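Transcriptional regulator, GntR family (Thermotoga maritima, PDB 3SXM) probably binds DNA in a sequence-specific way as a metal-binding GntR-family transcription regulator, of which this chain is the FCD domain. Local coordinates at residues D57-L62 against L88-N93. The protein carries 3 engineered substitutions. Residues are numbered along the deposited sequence; the frame is centred on the assembly and turned at random. Where two conformers were deposited one is given.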
ATOM      1  N   ASP A  57      -2.124   5.396  23.697  0.52 46.63           N
ATOM      2  CA  ASP A  57      -1.779   6.655  23.060  0.52 47.88           C
ATOM      3  C   ASP A  57      -0.636   6.477  22.069  0.52 49.83           C
ATOM      4  O   ASP A  57      -0.753   6.852  20.902  0.52 32.31           O
ATOM      5  CB  ASP A  57      -1.393   7.695  24.114  0.52 39.70           C
ATOM      6  CG  ASP A  57      -1.007   9.028  23.504  0.52 28.52           C
ATOM      7  OD1 ASP A  57      -1.736  10.018  23.726  0.52 47.22           O
ATOM      8  OD2 ASP A  57       0.024   9.086  22.803  0.52 46.60           O
ATOM      9  N   SER A  58       0.476   5.917  22.537  1.00 23.98           N
ATOM     10  CA  SER A  58       1.699   5.837  21.701  1.00 17.60           C
ATOM     11  C   SER A  58       1.520   5.014  20.442  1.00 21.10           C
ATOM     12  O   SER A  58       2.045   5.376  19.399  1.00 19.02           O
ATOM     13  CB  SER A  58       2.986   5.367  22.430  1.00 19.38           C
ATOM     14  OG  SER A  58       2.892   4.031  22.916  1.00 21.72           O
ATOM     15  N   ASP A  59       0.823   3.891  20.527  1.00 18.04           N
ATOM     16  CA  ASP A  59       0.730   2.981  19.391  1.00 15.09           C
ATOM     17  C   ASP A  59      -0.028   3.689  18.266  1.00 18.21           C
ATOM     18  O   ASP A  59       0.466   3.751  17.139  1.00 17.48           O
ATOM     19  CB  ASP A  59      -0.016   1.719  19.829  1.00 16.81           C
ATOM     20  CG  ASP A  59      -0.366   0.844  18.644  1.00 25.38           C
ATOM     21  OD1 ASP A  59       0.550   0.297  18.046  1.00 23.69           O
ATOM     22  OD2 ASP A  59      -1.547   0.765  18.251  1.00 30.54           O
ATOM     23  N   GLU A  60      -1.189   4.255  18.563  1.00 19.02           N
ATOM     24  CA  GLU A  60      -2.010   4.890  17.514  1.00 14.70           C
ATOM     25  C   GLU A  60      -1.234   6.055  16.929  1.00 17.83           C
ATOM     26  O   GLU A  60      -1.123   6.206  15.696  1.00 15.92           O
ATOM     27  CB  GLU A  60      -3.344   5.338  18.060  1.00 16.38           C
ATOM     28  CG  GLU A  60      -4.135   6.180  17.095  1.00 18.39           C
ATOM     29  CD  GLU A  60      -5.520   6.549  17.551  1.00 27.61           C
ATOM     30  OE1 GLU A  60      -5.922   6.179  18.672  1.00 28.95           O
ATOM     31  OE2 GLU A  60      -6.232   7.205  16.768  1.00 24.78           O
ATOM     32  N   ARG A  61      -0.617   6.858  17.782  1.00 17.16           N
ATOM     33  CA  ARG A  61       0.143   8.005  17.287  1.00 20.34           C
ATOM     34  C   ARG A  61       1.294   7.601  16.406  1.00 17.98           C
ATOM     35  O   ARG A  61       1.541   8.251  15.376  1.00 16.41           O
ATOM     36  CB  ARG A  61       0.665   8.890  18.444  1.00 20.87           C
ATOM     37  CG  ARG A  61      -0.363   9.658  19.115  1.00 21.38           C
ATOM     38  CD  ARG A  61       0.188  10.315  20.425  1.00 23.91           C
ATOM     39  NE  ARG A  61       1.151  11.370  20.129  1.00 28.59           N
ATOM     40  CZ  ARG A  61       1.845  11.997  21.070  1.00 37.48           C
ATOM     41  NH1 ARG A  61       1.751  11.612  22.335  1.00 34.08           N
ATOM     42  NH2 ARG A  61       2.667  12.972  20.740  1.00 30.98           N
ATOM     43  N   LEU A  62       2.023   6.554  16.762  1.00 17.29           N
ATOM     44  CA  LEU A  62       3.234   6.195  16.019  1.00 15.07           C
ATOM     45  C   LEU A  62       2.837   5.728  14.625  1.00 17.75           C
ATOM     46  O   LEU A  62       3.440   6.158  13.643  1.00 14.15           O
ATOM     47  CB  LEU A  62       4.008   5.103  16.779  1.00 14.37           C
ATOM     48  CG  LEU A  62       5.297   4.675  16.097  1.00 15.50           C
ATOM     49  CD1 LEU A  62       6.273   5.822  15.920  1.00 14.85           C
ATOM     50  CD2 LEU A  62       5.929   3.564  16.855  1.00 19.61           C
ATOM     51  N   LEU A  88     -10.113  -2.471  16.287  1.00 13.79           N
ATOM     52  CA  LEU A  88     -10.800  -3.700  16.731  1.00 13.26           C
ATOM     53  C   LEU A  88      -9.758  -4.797  16.853  1.00 14.87           C
ATOM     54  O   LEU A  88      -9.674  -5.509  17.896  1.00 15.89           O
ATOM     55  CB  LEU A  88     -11.901  -4.066  15.735  1.00 13.67           C
ATOM     56  CG  LEU A  88     -12.719  -5.309  15.935  1.00 14.82           C
ATOM     57  CD1 LEU A  88     -13.867  -5.343  15.017  1.00 18.18           C
ATOM     58  CD2 LEU A  88     -12.018  -6.642  15.867  1.00 23.64           C
ATOM     59  N   VAL A  89      -8.958  -4.981  15.789  1.00 13.24           N
ATOM     60  CA  VAL A  89      -7.953  -6.031  15.789  1.00 13.64           C
ATOM     61  C   VAL A  89      -6.940  -5.844  16.908  1.00 14.07           C
ATOM     62  O   VAL A  89      -6.559  -6.828  17.612  1.00 14.36           O
ATOM     63  CB  VAL A  89      -7.292  -6.226  14.373  1.00 13.12           C
ATOM     64  CG1 VAL A  89      -6.125  -7.150  14.476  1.00 15.39           C
ATOM     65  CG2 VAL A  89      -8.338  -6.712  13.443  1.00 14.28           C
ATOM     66  N   ARG A  90      -6.541  -4.620  17.200  1.00 14.26           N
ATOM     67  CA  ARG A  90      -5.607  -4.351  18.272  1.00 17.24           C
ATOM     68  C   ARG A  90      -6.149  -4.834  19.590  1.00 16.37           C
ATOM     69  O   ARG A  90      -5.442  -5.315  20.403  1.00 17.47           O
ATOM     70  CB  ARG A  90      -5.339  -2.838  18.503  1.00 22.79           C
ATOM     71  CG  ARG A  90      -4.755  -2.008  17.499  1.00 33.96           C
ATOM     72  CD  ARG A  90      -4.177  -0.675  18.153  1.00 27.98           C
ATOM     73  NE  ARG A  90      -5.161   0.234  18.762  1.00 29.16           N
ATOM     74  CZ  ARG A  90      -4.851   1.351  19.414  1.00 26.49           C
ATOM     75  NH1 ARG A  90      -3.604   1.680  19.578  1.00 24.04           N
ATOM     76  NH2 ARG A  90      -5.790   2.138  19.901  1.00 26.48           N
ATOM     77  N   HIS A  91      -7.405  -4.589  19.796  1.00 15.85           N
ATOM     78  CA  HIS A  91      -8.032  -4.908  21.080  1.00 14.98           C
ATOM     79  C   HIS A  91      -8.340  -6.407  21.291  1.00 15.40           C
ATOM     80  O   HIS A  91      -8.779  -6.832  22.384  1.00 16.96           O
ATOM     81  CB  HIS A  91      -9.296  -4.070  21.277  1.00 15.39           C
ATOM     82  CG  HIS A  91      -9.032  -2.664  21.693  1.00 15.37           C
ATOM     83  ND1 HIS A  91      -8.737  -1.633  20.819  1.00 20.01           N
ATOM     84  CD2 HIS A  91      -9.008  -2.121  22.937  1.00 20.88           C
ATOM     85  CE1 HIS A  91      -8.524  -0.525  21.512  1.00 23.61           C
ATOM     86  NE2 HIS A  91      -8.710  -0.790  22.785  1.00 26.88           N
ATOM     87  N   LEU A  92      -8.045  -7.234  20.301  1.00 15.18           N
ATOM     88  CA  LEU A  92      -8.328  -8.663  20.411  1.00 16.28           C
ATOM     89  C   LEU A  92      -7.376  -9.330  21.304  1.00 16.92           C
ATOM     90  O   LEU A  92      -7.717 -10.368  21.884  1.00 20.36           O
ATOM     91  CB  LEU A  92      -8.261  -9.368  19.049  1.00 16.29           C
ATOM     92  CG  LEU A  92      -9.393  -8.991  18.112  1.00 16.40           C
ATOM     93  CD1 LEU A  92      -9.147  -9.651  16.718  1.00 17.97           C
ATOM     94  CD2 LEU A  92     -10.785  -9.345  18.654  1.00 22.74           C
ATOM     95  N   ASN A  93      -6.182  -8.802  21.462  1.00 18.96           N
ATOM     96  CA  ASN A  93      -5.162  -9.453  22.257  1.00 19.72           C
ATOM     97  C   ASN A  93      -4.261  -8.421  22.878  1.00 16.48           C
ATOM     98  O   ASN A  93      -3.751  -7.619  22.214  1.00 22.92           O
ATOM     99  CB  ASN A  93      -4.360 -10.393  21.380  1.00 26.25           C
ATOM    100  CG  ASN A  93      -3.354 -11.226  22.158  1.00 26.26           C
ATOM    101  OD1 ASN A  93      -2.188 -11.228  21.864  1.00 33.29           O
ATOM    102  ND2 ASN A  93      -3.821 -11.943  23.109  1.00 21.99           N
TER
HETATM  103  O   HOH W   1      -5.302   4.879  20.901  0.84 26.33           O
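Asp59 and Arg90 have the nearest CA atoms across the contact, 9.8 Å apart, between a turn of helix 51-68 and the C-terminal end of helix 73-90. The gap is crossed mainly by the Arg90 side chain, whose NH1 also comes near the backbone N of Glu60. Its chain is bent at chi3 (-65°), and the guanidinium meets Asp59 with one nitrogen. NH1 of Arg90 donates to OD2 of Asp59 at 2.6 Å, with an N-H...O angle of 154°. The bond uses the anti lone pair of OD2, the one facing away from OD1. The carboxylate and guanidinium planes are nearly coplanar, 24° apart. This is a single-bond salt bridge, not a two-pronged one. CD of Arg90 lies 3.0 Å from the same oxygen. CB of Asp59 lies at the edge of the guanidinium, in its plane. Glu60 joins through water. Water 1 donates to Glu60 OE1 at 2.7 Å and accepts from Arg90 NH2 at 3.0 Å. OE1 itself stays 4.2 Å from NH2 and well out of the guanidinium plane, so this pair is only a charge attraction. The other Glu60 oxygen, OE2, pairs with Lys64. Arg90 NH2 also forms a salt bridge with Asp87, which helps fix the rotation of the guanidinium. A leucine in place of Arg90 would probably leave OD2 of Asp59 without the guanidinium as its charged mate and water 1 without this donor. Asp59 is a zinc ligand in another structure of this protein, and its side chain is close to His63 and His103 of the same site. In this metal-free FCD domain, Arg90 thus brings a positive charge to a metal-binding carboxylate, consistent with partly balancing its charge while the site is empty.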